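Nucleoside-diphosphate-sugar epimerase (Pseudomonas aeruginosa, PDB 2X4G) probably acts as an NAD(P)-dependent enzyme on nucleotide-linked sugars, built on a Rossmann-type fold of the epimerase/dehydratase family. Local coordinates at residues A21-R31 with Q49-E57; H208-V216 with V299-D307. All blocks are in the same frame, centred on the assembly; numbering follows the deposited sequence.

Interaction 1 (A21-R31 with Q49-E57); sequences ATGLLGHHAAR and QIQRLAYLE
Y55 illustrates how a single hydroxyl can tie a 3-10 segment to a helix: its OH meets H27 and R31, which stand one turn apart. H27 NE2 and Y55 OH form a hydrogen bond of 2.7 Å in which either may donate. R31 NE gives a second bond to Y55 OH (3.0 Å), arriving tilted from the guanidinium plane, and R31 NH2 adds a weak one. R52 NH2 donates to T22 O at 3.2 Å, nearly straight at 164° and on a carbonyl lone pair; the R52 chain bends at chi2 and chi3 to bring the guanidinium edge there.

Two contacts involve the H27 ring: a CH-pi contact from L53 CD1, over the face and 4.0 Å from the centroid, and a rim-to-rim approach of the Y55 ring. H27 reaches both because CG lies anti to the backbone N (chi1 -172°).

Apolar contacts fill the rest: L53 CD2 on A21 CB (3.7 Å), L56 CD1 on A30 CB (3.8 Å), with L42 of strand 39-44 behind A21 and L53. Segment 21-31 carries the later glycine-rich turn, G23 at the N-cap, and the start of helix 24-35, as in Rossmann folds. With L53 over one face and Y55 OH bonded at the edge, the imidazole's rotation is probably restricted.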
ATOM      1  N   ALA A  21      28.401  -0.053   7.305  1.00 39.29           N
ATOM      2  CA  ALA A  21      29.340   0.766   6.555  1.00 38.83           C
ATOM      3  C   ALA A  21      29.082   0.852   5.059  1.00 38.80           C
ATOM      4  O   ALA A  21      29.596   1.751   4.401  1.00 39.46           O
ATOM      5  CB  ALA A  21      30.734   0.254   6.773  1.00 39.64           C
ATOM      6  N   THR A  22      28.305  -0.062   4.504  1.00 38.85           N
ATOM      7  CA  THR A  22      28.023  -0.046   3.062  1.00 38.47           C
ATOM      8  C   THR A  22      26.832   0.860   2.727  1.00 38.20           C
ATOM      9  O   THR A  22      26.626   1.198   1.570  1.00 38.20           O
ATOM     10  CB  THR A  22      27.736  -1.457   2.530  1.00 38.93           C
ATOM     11  OG1 THR A  22      26.622  -1.993   3.237  1.00 37.69           O
ATOM     12  CG2 THR A  22      28.927  -2.370   2.723  1.00 37.72           C
ATOM     13  N   GLY A  23      26.046   1.245   3.729  1.00 37.85           N
ATOM     14  CA  GLY A  23      25.002   2.250   3.520  1.00 37.61           C
ATOM     15  C   GLY A  23      25.594   3.642   3.346  1.00 37.40           C
ATOM     16  O   GLY A  23      26.768   3.864   3.647  1.00 37.82           O
ATOM     17  N   LEU A  24      24.779   4.592   2.891  1.00 37.05           N
ATOM     18  CA  LEU A  24      25.255   5.936   2.573  1.00 36.03           C
ATOM     19  C   LEU A  24      25.892   6.592   3.773  1.00 35.89           C
ATOM     20  O   LEU A  24      27.005   7.096   3.698  1.00 35.77           O
ATOM     21  CB  LEU A  24      24.104   6.821   2.071  1.00 35.87           C
ATOM     22  CG  LEU A  24      24.420   8.302   1.774  1.00 34.71           C
ATOM     23  CD1 LEU A  24      25.627   8.447   0.848  1.00 32.50           C
ATOM     24  CD2 LEU A  24      23.187   9.004   1.210  1.00 33.31           C
ATOM     25  N   LEU A  25      25.183   6.604   4.885  1.00 35.68           N
ATOM     26  CA  LEU A  25      25.666   7.343   6.029  1.00 35.69           C
ATOM     27  C   LEU A  25      26.837   6.599   6.721  1.00 36.16           C
ATOM     28  O   LEU A  25      27.795   7.212   7.147  1.00 36.73           O
ATOM     29  CB  LEU A  25      24.514   7.650   6.982  1.00 35.53           C
ATOM     30  CG  LEU A  25      24.912   8.472   8.208  1.00 36.26           C
ATOM     31  CD1 LEU A  25      25.513   9.837   7.797  1.00 34.25           C
ATOM     32  CD2 LEU A  25      23.734   8.602   9.214  1.00 35.33           C
ATOM     33  N   GLY A  26      26.786   5.281   6.806  1.00 36.75           N
ATOM     34  CA  GLY A  26      27.915   4.517   7.355  1.00 36.68           C
ATOM     35  C   GLY A  26      29.214   4.648   6.556  1.00 36.45           C
ATOM     36  O   GLY A  26      30.297   4.676   7.128  1.00 36.96           O
ATOM     37  N   HIS A  27      29.114   4.719   5.230  1.00 35.48           N
ATOM     38  CA  HIS A  27      30.290   4.734   4.376  1.00 34.33           C
ATOM     39  C   HIS A  27      31.033   6.011   4.675  1.00 33.90           C
ATOM     40  O   HIS A  27      32.261   6.031   4.761  1.00 33.73           O
ATOM     41  CB  HIS A  27      29.846   4.663   2.925  1.00 33.95           C
ATOM     42  CG  HIS A  27      30.955   4.475   1.939  1.00 33.44           C
ATOM     43  ND1 HIS A  27      30.716   4.104   0.634  1.00 32.95           N
ATOM     44  CD2 HIS A  27      32.295   4.624   2.046  1.00 34.65           C
ATOM     45  CE1 HIS A  27      31.860   4.026  -0.018  1.00 32.99           C
ATOM     46  NE2 HIS A  27      32.834   4.344   0.812  1.00 34.81           N
ATOM     47  N   HIS A  28      30.268   7.080   4.855  1.00 33.79           N
ATOM     48  CA  HIS A  28      30.828   8.412   5.154  1.00 33.37           C
ATOM     49  C   HIS A  28      31.301   8.504   6.623  1.00 33.84           C
ATOM     50  O   HIS A  28      32.247   9.223   6.917  1.00 35.55           O
ATOM     51  CB  HIS A  28      29.814   9.520   4.827  1.00 32.59           C
ATOM     52  CG  HIS A  28      29.636   9.782   3.356  1.00 31.01           C
ATOM     53  ND1 HIS A  28      30.503  10.568   2.621  1.00 30.09           N
ATOM     54  CD2 HIS A  28      28.659   9.402   2.493  1.00 30.03           C
ATOM     55  CE1 HIS A  28      30.083  10.633   1.369  1.00 29.98           C
ATOM     56  NE2 HIS A  28      28.963   9.936   1.265  1.00 29.67           N
ATOM     57  N   ALA A  29      30.698   7.776   7.555  1.00 33.54           N
ATOM     58  CA  ALA A  29      31.299   7.699   8.896  1.00 33.74           C
ATOM     59  C   ALA A  29      32.668   7.035   8.763  1.00 34.38           C
ATOM     60  O   ALA A  29      33.656   7.548   9.265  1.00 34.83           O
ATOM     61  CB  ALA A  29      30.435   6.941   9.855  1.00 32.87           C
ATOM     62  N   ALA A  30      32.718   5.910   8.054  1.00 34.61           N
ATOM     63  CA  ALA A  30      33.951   5.161   7.872  1.00 35.00           C
ATOM     64  C   ALA A  30      35.061   6.069   7.330  1.00 35.23           C
ATOM     65  O   ALA A  30      36.152   6.157   7.909  1.00 35.92           O
ATOM     66  CB  ALA A  30      33.722   3.989   6.952  1.00 35.05           C
ATOM     67  N   ARG A  31      34.762   6.762   6.243  1.00 34.43           N
ATOM     68  CA  ARG A  31      35.672   7.745   5.671  1.00 34.38           C
ATOM     69  C   ARG A  31      36.166   8.816   6.639  1.00 34.61           C
ATOM     70  O   ARG A  31      37.304   9.241   6.581  1.00 35.11           O
ATOM     71  CB  ARG A  31      34.958   8.476   4.556  1.00 34.13           C
ATOM     72  CG  ARG A  31      34.726   7.679   3.331  1.00 34.63           C
ATOM     73  CD  ARG A  31      33.942   8.523   2.350  1.00 37.81           C
ATOM     74  NE  ARG A  31      34.353   8.132   1.034  1.00 41.33           N
ATOM     75  CZ  ARG A  31      35.062   8.862   0.187  1.00 41.41           C
ATOM     76  NH1 ARG A  31      35.388  10.099   0.447  1.00 39.71           N
ATOM     77  NH2 ARG A  31      35.405   8.324  -0.968  1.00 44.84           N
ATOM     78  N   GLN A  49      28.667  -6.443   0.817  1.00 51.33           N
ATOM     79  CA  GLN A  49      29.778  -6.227  -0.080  1.00 52.03           C
ATOM     80  C   GLN A  49      30.696  -5.098   0.371  1.00 50.09           C
ATOM     81  O   GLN A  49      30.766  -4.008  -0.193  1.00 49.25           O
ATOM     82  CB  GLN A  49      29.291  -6.019  -1.490  1.00 53.18           C
ATOM     83  CG  GLN A  49      30.274  -6.652  -2.414  1.00 58.39           C
ATOM     84  CD  GLN A  49      29.733  -6.850  -3.777  1.00 64.55           C
ATOM     85  OE1 GLN A  49      28.561  -7.243  -3.959  1.00 69.18           O
ATOM     86  NE2 GLN A  49      30.581  -6.593  -4.775  1.00 67.89           N
ATOM     87  N   ILE A  50      31.430  -5.445   1.407  1.00 49.16           N
ATOM     88  CA  ILE A  50      32.240  -4.543   2.149  1.00 47.16           C
ATOM     89  C   ILE A  50      33.539  -4.250   1.378  1.00 47.59           C
ATOM     90  O   ILE A  50      34.199  -3.258   1.632  1.00 47.15           O
ATOM     91  CB  ILE A  50      32.466  -5.162   3.553  1.00 46.88           C
ATOM     92  CG1 ILE A  50      32.707  -4.066   4.602  1.00 45.39           C
ATOM     93  CG2 ILE A  50      33.550  -6.249   3.512  1.00 46.37           C
ATOM     94  CD1 ILE A  50      31.517  -3.142   4.821  1.00 41.61           C
ATOM     95  N   GLN A  51      33.887  -5.090   0.407  1.00 48.67           N
ATOM     96  CA  GLN A  51      35.043  -4.823  -0.459  1.00 49.27           C
ATOM     97  C   GLN A  51      34.944  -3.496  -1.239  1.00 48.01           C
ATOM     98  O   GLN A  51      35.939  -3.056  -1.801  1.00 47.85           O
ATOM     99  CB  GLN A  51      35.310  -5.985  -1.432  1.00 50.70           C
ATOM    100  CG  GLN A  51      34.113  -6.386  -2.321  1.00 53.70           C
ATOM    101  CD  GLN A  51      33.363  -7.660  -1.822  1.00 57.95           C
ATOM    102  OE1 GLN A  51      32.797  -7.681  -0.718  1.00 58.30           O
ATOM    103  NE2 GLN A  51      33.352  -8.713  -2.657  1.00 59.90           N
ATOM    104  N   ARG A  52      33.767  -2.863  -1.271  1.00 46.54           N
ATOM    105  CA  ARG A  52      33.671  -1.488  -1.780  1.00 45.72           C
ATOM    106  C   ARG A  52      34.429  -0.483  -0.915  1.00 44.13           C
ATOM    107  O   ARG A  52      34.624   0.643  -1.335  1.00 43.53           O
ATOM    108  CB  ARG A  52      32.216  -1.009  -1.876  1.00 45.56           C
ATOM    109  CG  ARG A  52      31.336  -1.832  -2.784  1.00 48.26           C
ATOM    110  CD  ARG A  52      30.236  -1.027  -3.519  1.00 51.24           C
ATOM    111  NE  ARG A  52      29.710   0.061  -2.712  1.00 53.97           N
ATOM    112  CZ  ARG A  52      28.972  -0.099  -1.617  1.00 56.72           C
ATOM    113  NH1 ARG A  52      28.648  -1.317  -1.181  1.00 58.06           N
ATOM    114  NH2 ARG A  52      28.551   0.972  -0.953  1.00 57.14           N
ATOM    115  N   LEU A  53      34.807  -0.876   0.298  1.00 43.19           N
ATOM    116  CA  LEU A  53      35.505  -0.000   1.228  1.00 42.07           C
ATOM    117  C   LEU A  53      36.970  -0.408   1.430  1.00 42.57           C
ATOM    118  O   LEU A  53      37.685   0.167   2.270  1.00 42.40           O
ATOM    119  CB  LEU A  53      34.761   0.045   2.570  1.00 41.19           C
ATOM    120  CG  LEU A  53      33.555   0.985   2.582  1.00 39.90           C
ATOM    121  CD1 LEU A  53      32.474   0.452   1.686  1.00 41.24           C
ATOM    122  CD2 LEU A  53      33.020   1.159   3.978  1.00 38.50           C
ATOM    123  N   ALA A  54      37.434  -1.372   0.642  1.00 42.78           N
ATOM    124  CA  ALA A  54      38.822  -1.827   0.752  1.00 43.47           C
ATOM    125  C   ALA A  54      39.836  -0.675   0.623  1.00 42.84           C
ATOM    126  O   ALA A  54      40.855  -0.676   1.295  1.00 43.80           O
ATOM    127  CB  ALA A  54      39.114  -2.928  -0.283  1.00 44.14           C
ATOM    128  N   TYR A  55      39.540   0.311  -0.218  1.00 41.80           N
ATOM    129  CA  TYR A  55      40.402   1.485  -0.390  1.00 41.15           C
ATOM    130  C   TYR A  55      40.719   2.210   0.933  1.00 41.08           C
ATOM    131  O   TYR A  55      41.782   2.824   1.056  1.00 41.33           O
ATOM    132  CB  TYR A  55      39.813   2.454  -1.428  1.00 39.94           C
ATOM    133  CG  TYR A  55      38.604   3.250  -0.954  1.00 38.56           C
ATOM    134  CD1 TYR A  55      37.334   2.673  -0.893  1.00 36.02           C
ATOM    135  CD2 TYR A  55      38.725   4.585  -0.580  1.00 37.30           C
ATOM    136  CE1 TYR A  55      36.241   3.386  -0.469  1.00 35.32           C
ATOM    137  CE2 TYR A  55      37.619   5.307  -0.136  1.00 36.64           C
ATOM    138  CZ  TYR A  55      36.379   4.697  -0.085  1.00 35.46           C
ATOM    139  OH  TYR A  55      35.276   5.396   0.346  1.00 33.35           O
ATOM    140  N   LEU A  56      39.832   2.113   1.924  1.00 40.71           N
ATOM    141  CA  LEU A  56      40.098   2.692   3.251  1.00 41.10           C
ATOM    142  C   LEU A  56      41.114   1.879   4.062  1.00 42.41           C
ATOM    143  O   LEU A  56      41.518   2.296   5.157  1.00 42.35           O
ATOM    144  CB  LEU A  56      38.799   2.857   4.064  1.00 40.30           C
ATOM    145  CG  LEU A  56      37.683   3.742   3.470  1.00 39.56           C
ATOM    146  CD1 LEU A  56      36.461   3.735   4.361  1.00 37.12           C
ATOM    147  CD2 LEU A  56      38.165   5.154   3.258  1.00 38.65           C
ATOM    148  N   GLU A  57      41.539   0.738   3.516  1.00 44.01           N
ATOM    149  CA  GLU A  57      42.431  -0.195   4.203  1.00 45.56           C
ATOM    150  C   GLU A  57      41.885  -0.509   5.569  1.00 45.61           C
ATOM    151  O   GLU A  57      42.583  -0.336   6.558  1.00 46.20           O
ATOM    152  CB  GLU A  57      43.849   0.364   4.313  1.00 46.52           C
ATOM    153  CG  GLU A  57      44.572   0.427   2.954  1.00 48.81           C
ATOM    154  CD  GLU A  57      45.980   0.990   3.063  1.00 51.21           C
ATOM    155  OE1 GLU A  57      46.697   0.591   3.998  1.00 51.23           O
ATOM    156  OE2 GLU A  57      46.370   1.825   2.213  1.00 53.36           O
TER

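Interaction 2 (H208-V216 with V299-D307); sequences HYVAGQRNV and VMAGGQFLD
Q213 lies across the ring of F305, and its side chain shows how an amide can stack on an aromatic ring, offset toward its rim. CB starts the contact, 3.6 Å from F305 CE1 and almost as near CD1. From there CG leaves anti to the carbonyl carbon (chi1 -48°) and the chain runs extended, carrying the amide over the ring. At the tip the amide plane is turned only 19° from that of F305, a stacked arrangement, with OE1 3.8 Å above the ring plane and nearest CE2. The ring is also met at its edge, where the backbone N of R214 lies 3.7 Å from F305 CE1.

On the neighbouring residues, N215 CB packs on L306 CG at 3.7 Å, while the N215 amide is engaged by N245 and G243. N245 OD1 also accepts from L306 N, so one side chain of strand 238-247 serves both segments. R214 directs its guanidinium edge toward M300 O, with NH2 4.0 Å away, too far for a bond; its NH1 is bonded to Y128 OH. Near the bend between strands 208-210 and 213-218, A301 CB touches V210 CG1 at 3.4 Å.

The loop 299-307 thus runs beside the start of strand 213-218 without the hydrogen-bond ladder of a sheet. Shape and dispersion, including the amide-ring stack, hold the two segments to each other, and polar anchoring comes from third residues that can bond to both at once.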
ATOM      1  N   HIS A 208       5.385  15.627  -9.446  1.00 57.38           N
ATOM      2  CA  HIS A 208       4.793  16.524  -8.441  1.00 57.11           C
ATOM      3  C   HIS A 208       5.419  16.291  -7.063  1.00 55.81           C
ATOM      4  O   HIS A 208       6.025  15.244  -6.820  1.00 55.15           O
ATOM      5  CB  HIS A 208       3.271  16.296  -8.321  1.00 58.39           C
ATOM      6  CG  HIS A 208       2.496  16.595  -9.567  1.00 59.34           C
ATOM      7  ND1 HIS A 208       2.032  17.855  -9.873  1.00 60.52           N
ATOM      8  CD2 HIS A 208       2.077  15.789 -10.572  1.00 60.49           C
ATOM      9  CE1 HIS A 208       1.380  17.818 -11.022  1.00 61.45           C
ATOM     10  NE2 HIS A 208       1.393  16.574 -11.469  1.00 60.82           N
ATOM     11  N   TYR A 209       5.237  17.258  -6.164  1.00 55.61           N
ATOM     12  CA  TYR A 209       5.691  17.160  -4.767  1.00 54.72           C
ATOM     13  C   TYR A 209       4.579  17.653  -3.851  1.00 55.87           C
ATOM     14  O   TYR A 209       3.664  18.344  -4.307  1.00 57.22           O
ATOM     15  CB  TYR A 209       6.922  18.045  -4.533  1.00 53.68           C
ATOM     16  CG  TYR A 209       6.592  19.526  -4.565  1.00 53.58           C
ATOM     17  CD1 TYR A 209       6.538  20.219  -5.770  1.00 54.24           C
ATOM     18  CD2 TYR A 209       6.306  20.225  -3.399  1.00 53.79           C
ATOM     19  CE1 TYR A 209       6.231  21.580  -5.810  1.00 54.80           C
ATOM     20  CE2 TYR A 209       5.983  21.594  -3.431  1.00 54.94           C
ATOM     21  CZ  TYR A 209       5.947  22.263  -4.645  1.00 54.87           C
ATOM     22  OH  TYR A 209       5.619  23.610  -4.714  1.00 54.85           O
ATOM     23  N   VAL A 210       4.680  17.332  -2.563  1.00 55.61           N
ATOM     24  CA  VAL A 210       3.749  17.820  -1.551  1.00 56.75           C
ATOM     25  C   VAL A 210       4.440  18.798  -0.597  1.00 56.56           C
ATOM     26  O   VAL A 210       5.522  18.516  -0.091  1.00 55.36           O
ATOM     27  CB  VAL A 210       3.150  16.647  -0.743  1.00 57.20           C
ATOM     28  CG1 VAL A 210       2.555  17.134   0.576  1.00 58.03           C
ATOM     29  CG2 VAL A 210       2.085  15.941  -1.564  1.00 58.54           C
ATOM     30  N   ALA A 211       3.787  19.930  -0.325  1.00 57.93           N
ATOM     31  CA  ALA A 211       4.355  20.979   0.538  1.00 57.87           C
ATOM     32  C   ALA A 211       4.866  20.402   1.853  1.00 57.27           C
ATOM     33  O   ALA A 211       4.249  19.497   2.437  1.00 57.96           O
ATOM     34  CB  ALA A 211       3.321  22.089   0.804  1.00 59.08           C
ATOM     35  N   GLY A 212       5.994  20.921   2.320  1.00 56.38           N
ATOM     36  CA  GLY A 212       6.600  20.410   3.548  1.00 55.83           C
ATOM     37  C   GLY A 212       7.948  21.023   3.883  1.00 54.76           C
ATOM     38  O   GLY A 212       8.674  21.506   3.011  1.00 54.35           O
ATOM     39  N   GLN A 213       8.283  20.988   5.162  1.00 54.22           N
ATOM     40  CA  GLN A 213       9.525  21.555   5.637  1.00 53.51           C
ATOM     41  C   GLN A 213      10.470  20.403   5.885  1.00 51.69           C
ATOM     42  O   GLN A 213      10.048  19.364   6.363  1.00 52.09           O
ATOM     43  CB  GLN A 213       9.288  22.318   6.945  1.00 54.44           C
ATOM     44  CG  GLN A 213       8.109  23.266   6.915  1.00 56.63           C
ATOM     45  CD  GLN A 213       8.131  24.212   8.091  1.00 59.77           C
ATOM     46  OE1 GLN A 213       8.185  25.447   7.916  1.00 61.89           O
ATOM     47  NE2 GLN A 213       8.137  23.646   9.304  1.00 58.31           N
ATOM     48  N   ARG A 214      11.749  20.593   5.588  1.00 50.03           N
ATOM     49  CA  ARG A 214      12.729  19.522   5.725  1.00 48.34           C
ATOM     50  C   ARG A 214      14.123  20.059   5.941  1.00 45.85           C
ATOM     51  O   ARG A 214      14.459  21.102   5.411  1.00 45.82           O
ATOM     52  CB  ARG A 214      12.716  18.678   4.460  1.00 48.56           C
ATOM     53  CG  ARG A 214      13.429  17.359   4.622  1.00 50.90           C
ATOM     54  CD  ARG A 214      13.192  16.442   3.439  1.00 53.59           C
ATOM     55  NE  ARG A 214      11.817  15.959   3.401  1.00 57.20           N
ATOM     56  CZ  ARG A 214      11.334  14.986   4.173  1.00 58.59           C
ATOM     57  NH1 ARG A 214      12.111  14.378   5.072  1.00 58.05           N
ATOM     58  NH2 ARG A 214      10.057  14.633   4.054  1.00 60.01           N
ATOM     59  N   ASN A 215      14.926  19.342   6.719  1.00 43.88           N
ATOM     60  CA  ASN A 215      16.361  19.623   6.830  1.00 42.22           C
ATOM     61  C   ASN A 215      17.169  18.587   6.075  1.00 40.75           C
ATOM     62  O   ASN A 215      17.044  17.374   6.319  1.00 40.15           O
ATOM     63  CB  ASN A 215      16.842  19.659   8.271  1.00 42.10           C
ATOM     64  CG  ASN A 215      18.280  20.185   8.395  1.00 42.21           C
ATOM     65  OD1 ASN A 215      19.226  19.404   8.449  1.00 41.64           O
ATOM     66  ND2 ASN A 215      18.442  21.509   8.427  1.00 41.06           N
ATOM     67  N   VAL A 216      17.997  19.093   5.162  1.00 39.50           N
ATOM     68  CA  VAL A 216      18.849  18.293   4.305  1.00 38.15           C
ATOM     69  C   VAL A 216      20.298  18.487   4.735  1.00 37.21           C
ATOM     70  O   VAL A 216      20.679  19.595   5.102  1.00 37.80           O
ATOM     71  CB  VAL A 216      18.666  18.733   2.849  1.00 38.31           C
ATOM     72  CG1 VAL A 216      19.806  18.241   1.961  1.00 38.38           C
ATOM     73  CG2 VAL A 216      17.353  18.217   2.347  1.00 38.33           C
ATOM     74  N   VAL A 299       3.368  11.236   6.195  1.00 83.15           N
ATOM     75  CA  VAL A 299       4.727  11.590   6.646  1.00 81.42           C
ATOM     76  C   VAL A 299       5.653  11.781   5.405  1.00 79.85           C
ATOM     77  O   VAL A 299       6.869  12.028   5.540  1.00 78.88           O
ATOM     78  CB  VAL A 299       5.298  10.532   7.634  1.00 81.06           C
ATOM     79  CG1 VAL A 299       4.319  10.293   8.802  1.00 82.17           C
ATOM     80  CG2 VAL A 299       5.613   9.229   6.911  1.00 80.88           C
ATOM     81  N   MET A 300       5.045  11.673   4.211  1.00 79.35           N
ATOM     82  CA  MET A 300       5.659  12.026   2.908  1.00 77.86           C
ATOM     83  C   MET A 300       5.956  13.556   2.770  1.00 76.28           C
ATOM     84  O   MET A 300       6.702  14.006   1.879  1.00 75.34           O
ATOM     85  CB  MET A 300       4.732  11.554   1.766  1.00 78.87           C
ATOM     86  CG  MET A 300       4.635  10.018   1.583  1.00 79.73           C
ATOM     87  SD  MET A 300       3.972   9.041   2.972  1.00 81.57           S
ATOM     88  CE  MET A 300       5.490   8.581   3.826  1.00 79.65           C
ATOM     89  N   ALA A 301       5.327  14.335   3.650  1.00 75.05           N
ATOM     90  CA  ALA A 301       5.682  15.727   3.903  1.00 73.23           C
ATOM     91  C   ALA A 301       5.267  16.040   5.351  1.00 71.94           C
ATOM     92  O   ALA A 301       4.510  16.982   5.621  1.00 72.09           O
ATOM     93  CB  ALA A 301       4.984  16.657   2.911  1.00 74.11           C
ATOM     94  N   GLY A 302       5.753  15.204   6.270  1.00 69.29           N
ATOM     95  CA  GLY A 302       5.549  15.407   7.697  1.00 67.97           C
ATOM     96  C   GLY A 302       6.843  15.708   8.437  1.00 65.18           C
ATOM     97  O   GLY A 302       6.929  15.479   9.637  1.00 65.41           O
ATOM     98  N   GLY A 303       7.849  16.232   7.739  1.00 61.88           N
ATOM     99  CA  GLY A 303       9.131  16.545   8.365  1.00 59.26           C
ATOM    100  C   GLY A 303       9.105  17.949   8.921  1.00 58.00           C
ATOM    101  O   GLY A 303       8.163  18.694   8.638  1.00 58.79           O
ATOM    102  N   GLN A 304      10.125  18.314   9.706  1.00 55.26           N
ATOM    103  CA  GLN A 304      10.290  19.711  10.167  1.00 53.61           C
ATOM    104  C   GLN A 304      11.708  20.243   9.998  1.00 51.42           C
ATOM    105  O   GLN A 304      12.626  19.495   9.668  1.00 50.17           O
ATOM    106  CB  GLN A 304       9.869  19.856  11.629  1.00 54.18           C
ATOM    107  CG  GLN A 304      10.660  19.013  12.619  1.00 52.51           C
ATOM    108  CD  GLN A 304      10.144  19.170  14.034  1.00 51.99           C
ATOM    109  OE1 GLN A 304       9.620  20.224  14.400  1.00 53.62           O
ATOM    110  NE2 GLN A 304      10.282  18.126  14.836  1.00 49.33           N
ATOM    111  N   PHE A 305      11.865  21.552  10.204  1.00 50.50           N
ATOM    112  CA  PHE A 305      13.177  22.191  10.250  1.00 48.83           C
ATOM    113  C   PHE A 305      13.831  21.782  11.550  1.00 48.13           C
ATOM    114  O   PHE A 305      13.144  21.530  12.538  1.00 48.33           O
ATOM    115  CB  PHE A 305      13.086  23.725  10.204  1.00 49.70           C
ATOM    116  CG  PHE A 305      12.676  24.309   8.860  1.00 48.59           C
ATOM    117  CD1 PHE A 305      12.695  23.569   7.688  1.00 47.33           C
ATOM    118  CD2 PHE A 305      12.304  25.633   8.782  1.00 47.90           C
ATOM    119  CE1 PHE A 305      12.329  24.151   6.470  1.00 47.25           C
ATOM    120  CE2 PHE A 305      11.942  26.207   7.572  1.00 49.08           C
ATOM    121  CZ  PHE A 305      11.961  25.458   6.415  1.00 48.27           C
ATOM    122  N   LEU A 306      15.160  21.728  11.536  1.00 46.95           N
ATOM    123  CA  LEU A 306      15.947  21.292  12.680  1.00 46.58           C
ATOM    124  C   LEU A 306      16.916  22.402  13.118  1.00 47.65           C
ATOM    125  O   LEU A 306      17.423  23.140  12.285  1.00 47.70           O
ATOM    126  CB  LEU A 306      16.701  20.006  12.331  1.00 44.91           C
ATOM    127  CG  LEU A 306      15.854  18.839  11.782  1.00 44.27           C
ATOM    128  CD1 LEU A 306      16.631  17.518  11.769  1.00 40.81           C
ATOM    129  CD2 LEU A 306      14.536  18.656  12.546  1.00 41.68           C
ATOM    130  N   ASP A 307      17.134  22.517  14.429  1.00 49.12           N
ATOM    131  CA  ASP A 307      18.022  23.497  15.040  1.00 50.33           C
ATOM    132  C   ASP A 307      19.333  22.792  15.300  1.00 49.72           C
ATOM    133  O   ASP A 307      19.365  21.808  16.031  1.00 49.30           O
ATOM    134  CB  ASP A 307      17.417  23.981  16.383  1.00 52.28           C
ATOM    135  CG  ASP A 307      18.187  25.166  17.028  1.00 54.27           C
ATOM    136  OD1 ASP A 307      17.692  25.727  18.040  1.00 55.90           O
ATOM    137  OD2 ASP A 307      19.268  25.555  16.525  1.00 56.77           O
TER

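Interaction 1 sets a 3-10 segment against a helix, interaction 2 an irregular loop against strands. Both are partly buried, yet they lie on opposite sides of the chain's centre, with centres about 28 Å apart and nearest atoms about 10 Å apart. Interaction 1 lies in the Rossmann-type half, which in this family probably binds the dinucleotide, and bonds its segments directly; A21, I50, L53 and L56 rest on strand 39-44, while Y55 lies exposed and R31 and R52 are partly exposed. Interaction 2 leaves polar links to intermediaries and sits near the second subunit, whose L278 packs on V210. Strand 176-185 relates them: its V184 packs on L24 of segment 21-31, and it pairs with strand 213-218.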